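Local coordinates for divalent ion tolerance protein CutA1 (Ehrlichia chaffeensis, PDB 4IYQ), which belongs to the trimeric CutA family of divalent-ion tolerance proteins and may bind copper ions, though its precise role is not established, at residues A[40-45]-A[54-59]; A[89-94]-A[105-110]. All coordinates share one frame; numbering follows the deposited sequence.

Contact 1 (A[40-45]-A[54-59]); sequences RISNIL and ANIFSN
Ser-42 meets Ala-54 and Ile-56 where helix 35-47 packs on the edge strand 53-66 of the subunit's antiparallel sheet. The fold is the ferredoxin-like alpha-beta sandwich of the CutA family, with helices laid over one face of the sheet. The contact is small, burying 97 Å² in all, but every residue that touches is buried.

Ser-42 sits over the two strand side chains. Its OG meets both of them, with Ala-54 CB at 3.3 Å and the alkyl end of Ile-56, CD1, at 3.8 Å. Behind it, Ser-42 CB lies 3.7 Å from Ala-54 CB, methylene against methyl. With chi1 at -65°, OG leans to the side of the backbone N, where it reaches both the strand methyls and Ala-38 O. Ala-54 and Ile-56 are two residues apart and point to the helix side. Asn-55, between them, points the other way.

Further out, Ala-54 also packs on Ile-78 and Leu-80 of strand 69-83. Ile-56 reaches Tyr-35 and Ala-38 of helix 35-47. Residues 54-56 also pair in an antiparallel ladder with a strand of the second subunit, which continues the sheet across the interface. The buried hydroxyl of Ser-42 keeps a polar partner while it packs against carbon: OG is hydrogen-bonded to Ala-38 O, one turn back in its own helix.

Contact 2 (A[89-94]-A[105-110]); sequences HATNKI and IITIDP
Ile-105 packs against Thr-91 and Ile-94 where helix 87-97 lies on strand 105-108. The two short segments run nearly antiparallel, at 163°, with axes 9.4 Å apart. This is the second helix of the ferredoxin-like sandwich, set on the strand that follows it.

Ile-105 splits its branches between the two helix residues. A chi1 of -49° sends CG1 to the backbone-N side, and the nearly extended chain beyond it carries CD1 on to Ile-94 CG2, 3.5 Å away. Its other branch, CG2, lies anti to the backbone N and meets Thr-91 CG2 at 3.7 Å. Ile-94 CD1 comes to 4.0 Å from that same Ile-105 CG2. The two isoleucines lie alongside each other, running in opposite senses, and each touches with both of its branches. In Thr-91, chi1 of -57° places OG1 within reach of Val-87 O and a water. The same torsion leaves CG2 beside the carbonyl carbon, against Ile-105 CG2.

The main partner of Thr-91 OG1 is Val-87 O, in its own helix. The water is an additional one, donating to Thr-91 OG1 at 3.2 Å and to Ile-105 O at 3.0 Å. It also lies 2.5 Å from Thr-107 OG1, a distance too short to be taken at face value.

Beyond the contact, Ile-105 N is hydrogen-bonded to Asn-114 OD1 of the third subunit. Residues 106 and 107 pair with a strand of that subunit, extending the sheet.

Helix and strand thus join directly through alkyl packing alone. Their polar groups make no direct bond to each other, and the helix reaches the Ile-105 carbonyl through a water.

Overall arrangement
The two contacts come in series along the chain, with contact 1 closing before contact 2 opens. Their centres are 13 Å apart. Each sets one helix on an outermost strand of the subunit's four-stranded antiparallel sheet: strand 53-66 for contact 1 and strand 105-108 for contact 2. The two helices pack side by side, and Leu-45 CD1 lies 3.7 Å from Ile-94 CG1. Lys-93 also packs along Ile-44 and Leu-45. Two neighbouring helices thus reach the two outermost strands of one sheet. Each edge strand pairs with a strand of another subunit, the second at contact 1 and the third at contact 2, so the sheet runs on across both interfaces of the trimer.

Contact 1 (A[40-45]-A[54-59])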
ATOM      1  N   ARG A  40      14.477 -10.564  -8.399  1.00 11.92           N
ATOM      2  CA  ARG A  40      14.374 -11.774  -9.190  1.00 16.00           C
ATOM      3  C   ARG A  40      12.919 -12.059  -9.580  1.00 17.99           C
ATOM      4  O   ARG A  40      12.618 -12.356 -10.732  1.00 11.79           O
ATOM      5  CB  ARG A  40      14.976 -12.952  -8.421  1.00 13.27           C
ATOM      6  CG  ARG A  40      14.690 -14.314  -9.035  1.00 13.80           C
ATOM      7  CD  ARG A  40      15.394 -15.437  -8.272  1.00 14.90           C
ATOM      8  NE  ARG A  40      15.070 -16.735  -8.854  1.00 15.49           N
ATOM      9  CZ  ARG A  40      14.030 -17.486  -8.511  1.00 32.44           C
ATOM     10  NH1 ARG A  40      13.187 -17.093  -7.553  1.00 15.05           N
ATOM     11  NH2 ARG A  40      13.844 -18.644  -9.132  1.00 16.19           N
ATOM     12  N   ILE A  41      12.019 -11.969  -8.616  1.00 11.53           N
ATOM     13  CA  ILE A  41      10.611 -12.193  -8.887  1.00 13.52           C
ATOM     14  C   ILE A  41      10.082 -11.160  -9.888  1.00 14.05           C
ATOM     15  O   ILE A  41       9.375 -11.487 -10.854  1.00 10.40           O
ATOM     16  CB  ILE A  41       9.809 -12.145  -7.583  1.00 11.03           C
ATOM     17  CG1 ILE A  41      10.087 -13.410  -6.779  1.00 18.27           C
ATOM     18  CG2 ILE A  41       8.344 -12.029  -7.871  1.00 23.77           C
ATOM     19  CD1 ILE A  41       9.536 -13.377  -5.387  1.00 19.14           C
ATOM     20  N   SER A  42      10.462  -9.912  -9.649  1.00 10.10           N
ATOM     21  CA  SER A  42      10.081  -8.808 -10.503  1.00  9.58           C
ATOM     22  C   SER A  42      10.524  -9.108 -11.925  1.00 13.17           C
ATOM     23  O   SER A  42       9.737  -9.059 -12.874  1.00  9.66           O
ATOM     24  CB  SER A  42      10.721  -7.522  -9.993  1.00  9.37           C
ATOM     25  OG  SER A  42      10.212  -7.190  -8.712  1.00 12.17           O
ATOM     26  N   ASN A  43      11.802  -9.447 -12.043  1.00 10.31           N
ATOM     27  CA  ASN A  43      12.403  -9.859 -13.294  1.00 10.73           C
ATOM     28  C   ASN A  43      11.693 -10.985 -14.036  1.00 14.88           C
ATOM     29  O   ASN A  43      11.323 -10.816 -15.193  1.00 14.78           O
ATOM     30  CB  ASN A  43      13.843 -10.270 -13.028  1.00 21.75           C
ATOM     31  CG  ASN A  43      14.794  -9.601 -13.949  1.00 28.80           C
ATOM     32  OD1 ASN A  43      15.178  -8.459 -13.722  1.00 38.33           O
ATOM     33  ND2 ASN A  43      15.175 -10.289 -15.014  1.00 30.31           N
ATOM     34  N   ILE A  44      11.510 -12.124 -13.362  1.00 16.82           N
ATOM     35  CA  ILE A  44      10.867 -13.293 -13.947  1.00 11.75           C
ATOM     36  C   ILE A  44       9.444 -12.975 -14.427  1.00 15.50           C
ATOM     37  O   ILE A  44       9.056 -13.366 -15.530  1.00 12.40           O
ATOM     38  CB  ILE A  44      10.851 -14.494 -12.948  1.00 17.52           C
ATOM     39  CG1 ILE A  44      12.268 -15.076 -12.799  1.00 16.77           C
ATOM     40  CG2 ILE A  44       9.909 -15.598 -13.430  1.00 12.65           C
ATOM     41  CD1 ILE A  44      12.478 -15.974 -11.565  1.00 13.67           C
ATOM     42  N   LEU A  45       8.683 -12.242 -13.625  1.00 10.68           N
ATOM     43  CA  LEU A  45       7.340 -11.857 -14.031  1.00 10.32           C
ATOM     44  C   LEU A  45       7.350 -10.917 -15.239  1.00 17.01           C
ATOM     45  O   LEU A  45       6.512 -11.038 -16.140  1.00 10.23           O
ATOM     46  CB  LEU A  45       6.601 -11.196 -12.876  1.00 13.12           C
ATOM     47  CG  LEU A  45       6.300 -12.103 -11.683  1.00 10.09           C
ATOM     48  CD1 LEU A  45       5.785 -11.244 -10.515  1.00 10.08           C
ATOM     49  CD2 LEU A  45       5.333 -13.200 -12.059  1.00 10.48           C
ATOM     50  N   ALA A  54       7.149  -3.302 -11.220  1.00  7.89           N
ATOM     51  CA  ALA A  54       7.232  -3.622  -9.811  1.00  9.38           C
ATOM     52  C   ALA A  54       7.763  -2.429  -9.034  1.00 10.11           C
ATOM     53  O   ALA A  54       8.710  -1.766  -9.468  1.00 10.95           O
ATOM     54  CB  ALA A  54       8.141  -4.837  -9.593  1.00  8.98           C
ATOM     55  N   ASN A  55       7.165  -2.168  -7.881  1.00  7.82           N
ATOM     56  CA  ASN A  55       7.735  -1.204  -6.948  1.00 11.71           C
ATOM     57  C   ASN A  55       8.284  -1.946  -5.740  1.00  9.01           C
ATOM     58  O   ASN A  55       7.540  -2.608  -5.017  1.00  8.72           O
ATOM     59  CB  ASN A  55       6.695  -0.158  -6.513  1.00 10.79           C
ATOM     60  CG  ASN A  55       6.252   0.732  -7.660  1.00  7.72           C
ATOM     61  OD1 ASN A  55       6.950   0.864  -8.666  1.00 13.51           O
ATOM     62  ND2 ASN A  55       5.097   1.345  -7.512  1.00  7.70           N
ATOM     63  N   ILE A  56       9.593  -1.851  -5.536  1.00  8.49           N
ATOM     64  CA  ILE A  56      10.222  -2.581  -4.454  1.00  8.91           C
ATOM     65  C   ILE A  56      10.539  -1.648  -3.303  1.00 10.90           C
ATOM     66  O   ILE A  56      11.229  -0.640  -3.474  1.00  9.24           O
ATOM     67  CB  ILE A  56      11.504  -3.300  -4.916  1.00  9.27           C
ATOM     68  CG1 ILE A  56      11.201  -4.216  -6.105  1.00 11.55           C
ATOM     69  CG2 ILE A  56      12.091  -4.086  -3.765  1.00  9.85           C
ATOM     70  CD1 ILE A  56      12.439  -4.792  -6.796  1.00 15.39           C
ATOM     71  N   PHE A  57       9.985  -1.985  -2.140  1.00 13.46           N
ATOM     72  CA  PHE A  57      10.218  -1.292  -0.881  1.00  9.74           C
ATOM     73  C   PHE A  57      11.193  -2.118  -0.027  1.00 15.54           C
ATOM     74  O   PHE A  57      10.917  -3.277   0.306  1.00 14.99           O
ATOM     75  CB  PHE A  57       8.911  -1.083  -0.112  1.00  9.67           C
ATOM     76  CG  PHE A  57       7.852  -0.315  -0.866  1.00 19.13           C
ATOM     77  CD1 PHE A  57       7.212  -0.876  -1.975  1.00  8.76           C
ATOM     78  CD2 PHE A  57       7.457   0.962  -0.436  1.00  9.24           C
ATOM     79  CE1 PHE A  57       6.227  -0.171  -2.652  1.00  8.45           C
ATOM     80  CE2 PHE A  57       6.481   1.673  -1.110  1.00  8.93           C
ATOM     81  CZ  PHE A  57       5.858   1.111  -2.219  1.00  8.54           C
ATOM     82  N   SER A  58      12.327  -1.522   0.325  1.00 16.87           N
ATOM     83  CA  SER A  58      13.364  -2.200   1.114  1.00 18.74           C
ATOM     84  C   SER A  58      13.275  -1.946   2.623  1.00 19.40           C
ATOM     85  O   SER A  58      12.593  -1.020   3.070  1.00 24.15           O
ATOM     86  CB  SER A  58      14.732  -1.776   0.607  1.00 11.95           C
ATOM     87  OG  SER A  58      14.888  -2.239  -0.715  1.00 29.86           O
ATOM     88  N   ASN A  59      13.979  -2.767   3.399  1.00 23.24           N
ATOM     89  CA  ASN A  59      14.096  -2.577   4.848  1.00 27.85           C
ATOM     90  C   ASN A  59      12.744  -2.372   5.511  1.00 24.79           C
ATOM     91  O   ASN A  59      12.531  -1.412   6.247  1.00 23.83           O
ATOM     92  CB  ASN A  59      15.017  -1.395   5.192  1.00 14.28           C
TER

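Contact 2 (A[89-94]-A[105-110])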
ATOM      1  N   HIS A  89      -2.743 -16.062 -12.952  1.00 12.34           N
ATOM      2  CA  HIS A  89      -1.519 -16.591 -13.562  1.00 17.22           C
ATOM      3  C   HIS A  89      -0.287 -16.025 -12.841  1.00 21.40           C
ATOM      4  O   HIS A  89       0.663 -16.757 -12.557  1.00 22.65           O
ATOM      5  CB  HIS A  89      -1.453 -16.258 -15.062  1.00 17.45           C
ATOM      6  CG  HIS A  89      -2.381 -17.073 -15.911  1.00 36.37           C
ATOM      7  ND1 HIS A  89      -2.631 -18.411 -15.678  1.00 43.85           N
ATOM      8  CD2 HIS A  89      -3.154 -16.729 -16.972  1.00 39.99           C
ATOM      9  CE1 HIS A  89      -3.499 -18.860 -16.571  1.00 42.01           C
ATOM     10  NE2 HIS A  89      -3.835 -17.857 -17.363  1.00 41.08           N
ATOM     11  N   ALA A  90      -0.308 -14.726 -12.542  1.00 17.00           N
ATOM     12  CA  ALA A  90       0.807 -14.093 -11.834  1.00 16.55           C
ATOM     13  C   ALA A  90       0.934 -14.616 -10.398  1.00 19.05           C
ATOM     14  O   ALA A  90       2.040 -14.844  -9.928  1.00 11.11           O
ATOM     15  CB  ALA A  90       0.669 -12.574 -11.840  1.00 10.16           C
ATOM     16  N   THR A  91      -0.183 -14.801  -9.701  1.00 11.20           N
ATOM     17  CA  THR A  91      -0.121 -15.366  -8.354  1.00 12.47           C
ATOM     18  C   THR A  91       0.457 -16.803  -8.359  1.00 15.30           C
ATOM     19  O   THR A  91       1.354 -17.132  -7.569  1.00 14.98           O
ATOM     20  CB  THR A  91      -1.509 -15.393  -7.700  1.00 11.75           C
ATOM     21  OG1 THR A  91      -2.039 -14.073  -7.675  1.00 14.69           O
ATOM     22  CG2 THR A  91      -1.432 -15.933  -6.283  1.00 12.20           C
ATOM     23  N   ASN A  92      -0.029 -17.639  -9.270  1.00 12.78           N
ATOM     24  CA  ASN A  92       0.461 -19.005  -9.379  1.00 14.59           C
ATOM     25  C   ASN A  92       1.944 -19.009  -9.653  1.00 19.36           C
ATOM     26  O   ASN A  92       2.675 -19.864  -9.130  1.00 20.75           O
ATOM     27  CB  ASN A  92      -0.259 -19.778 -10.479  1.00 14.14           C
ATOM     28  CG  ASN A  92      -1.696 -20.029 -10.153  1.00 24.56           C
ATOM     29  OD1 ASN A  92      -2.108 -19.930  -8.994  1.00 27.51           O
ATOM     30  ND2 ASN A  92      -2.480 -20.369 -11.168  1.00 26.09           N
ATOM     31  N   LYS A  93       2.382 -18.070 -10.490  1.00 12.95           N
ATOM     32  CA  LYS A  93       3.789 -18.007 -10.852  1.00 12.97           C
ATOM     33  C   LYS A  93       4.640 -17.588  -9.650  1.00 25.22           C
ATOM     34  O   LYS A  93       5.672 -18.204  -9.366  1.00 21.96           O
ATOM     35  CB  LYS A  93       3.991 -17.038 -12.006  1.00 12.40           C
ATOM     36  CG  LYS A  93       5.401 -16.977 -12.521  1.00 12.51           C
ATOM     37  CD  LYS A  93       5.795 -18.278 -13.117  1.00 13.41           C
ATOM     38  CE  LYS A  93       7.060 -18.113 -13.903  1.00 21.17           C
ATOM     39  NZ  LYS A  93       7.478 -19.386 -14.527  1.00 18.35           N
ATOM     40  N   ILE A  94       4.170 -16.573  -8.922  1.00 12.20           N
ATOM     41  CA  ILE A  94       4.871 -16.078  -7.739  1.00 15.96           C
ATOM     42  C   ILE A  94       4.997 -17.191  -6.699  1.00 16.79           C
ATOM     43  O   ILE A  94       6.068 -17.365  -6.119  1.00 13.32           O
ATOM     44  CB  ILE A  94       4.167 -14.838  -7.120  1.00 11.41           C
ATOM     45  CG1 ILE A  94       4.262 -13.627  -8.065  1.00 10.69           C
ATOM     46  CG2 ILE A  94       4.801 -14.468  -5.797  1.00 20.53           C
ATOM     47  CD1 ILE A  94       3.274 -12.521  -7.735  1.00 10.15           C
ATOM     48  N   ILE A 105       0.705 -13.495  -0.973  1.00 12.07           N
ATOM     49  CA  ILE A 105       0.496 -12.959  -2.310  1.00 11.40           C
ATOM     50  C   ILE A 105      -0.913 -12.444  -2.395  1.00 15.07           C
ATOM     51  O   ILE A 105      -1.853 -13.211  -2.520  1.00 22.11           O
ATOM     52  CB  ILE A 105       0.736 -13.994  -3.379  1.00 11.60           C
ATOM     53  CG1 ILE A 105       2.071 -14.705  -3.126  1.00 12.03           C
ATOM     54  CG2 ILE A 105       0.705 -13.340  -4.751  1.00 10.98           C
ATOM     55  CD1 ILE A 105       2.211 -15.997  -3.933  1.00 22.32           C
ATOM     56  N   ILE A 106      -1.039 -11.128  -2.314  1.00 16.39           N
ATOM     57  CA  ILE A 106      -2.313 -10.463  -2.068  1.00 15.91           C
ATOM     58  C   ILE A 106      -2.698  -9.537  -3.221  1.00 16.92           C
ATOM     59  O   ILE A 106      -1.879  -8.754  -3.697  1.00  9.71           O
ATOM     60  CB  ILE A 106      -2.234  -9.662  -0.761  1.00 10.81           C
ATOM     61  CG1 ILE A 106      -1.915 -10.613   0.401  1.00 12.93           C
ATOM     62  CG2 ILE A 106      -3.502  -8.869  -0.528  1.00 10.87           C
ATOM     63  CD1 ILE A 106      -1.618  -9.901   1.706  1.00 15.21           C
ATOM     64  N   THR A 107      -3.948  -9.640  -3.659  1.00 10.39           N
ATOM     65  CA  THR A 107      -4.442  -8.882  -4.791  1.00 13.63           C
ATOM     66  C   THR A 107      -5.370  -7.757  -4.366  1.00 13.96           C
ATOM     67  O   THR A 107      -6.359  -7.980  -3.662  1.00 13.56           O
ATOM     68  CB  THR A 107      -5.215  -9.780  -5.776  1.00 17.63           C
ATOM     69  OG1 THR A 107      -4.394 -10.884  -6.165  1.00 26.23           O
ATOM     70  CG2 THR A 107      -5.634  -8.979  -7.012  1.00 11.10           C
ATOM     71  N   ILE A 108      -5.073  -6.554  -4.820  1.00  9.73           N
ATOM     72  CA  ILE A 108      -5.957  -5.438  -4.563  1.00 13.09           C
ATOM     73  C   ILE A 108      -6.393  -4.893  -5.915  1.00 13.00           C
ATOM     74  O   ILE A 108      -5.557  -4.635  -6.766  1.00 12.69           O
ATOM     75  CB  ILE A 108      -5.261  -4.353  -3.711  1.00 13.89           C
ATOM     76  CG1 ILE A 108      -5.138  -4.824  -2.274  1.00 16.75           C
ATOM     77  CG2 ILE A 108      -6.031  -3.056  -3.713  1.00 13.33           C
ATOM     78  CD1 ILE A 108      -4.088  -4.062  -1.515  1.00 21.56           C
ATOM     79  N   ASP A 109      -7.705  -4.769  -6.113  1.00 12.80           N
ATOM     80  CA  ASP A 109      -8.257  -4.215  -7.341  1.00 16.74           C
ATOM     81  C   ASP A 109      -8.607  -2.749  -7.104  1.00 19.92           C
ATOM     82  O   ASP A 109      -9.575  -2.442  -6.404  1.00 23.40           O
ATOM     83  CB  ASP A 109      -9.503  -4.979  -7.808  1.00 11.03           C
ATOM     84  CG  ASP A 109      -9.164  -6.252  -8.584  1.00 25.52           C
ATOM     85  OD1 ASP A 109      -8.173  -6.268  -9.332  1.00 24.92           O
ATOM     86  OD2 ASP A 109      -9.904  -7.244  -8.477  1.00 28.31           O
ATOM     87  N   PRO A 110      -7.829  -1.836  -7.702  1.00 13.58           N
ATOM     88  CA  PRO A 110      -8.091  -0.397  -7.579  1.00 14.18           C
ATOM     89  C   PRO A 110      -9.478  -0.096  -8.111  1.00 11.08           C
ATOM     90  O   PRO A 110      -9.959  -0.869  -8.926  1.00 16.98           O
ATOM     91  CB  PRO A 110      -7.020   0.243  -8.469  1.00  9.97           C
ATOM     92  CG  PRO A 110      -5.981  -0.827  -8.665  1.00 15.56           C
ATOM     93  CD  PRO A 110      -6.726  -2.122  -8.638  1.00 13.16           C
TER
HETATM   94  O   HOH W   1      -3.473 -12.883  -5.069  1.00 24.51           O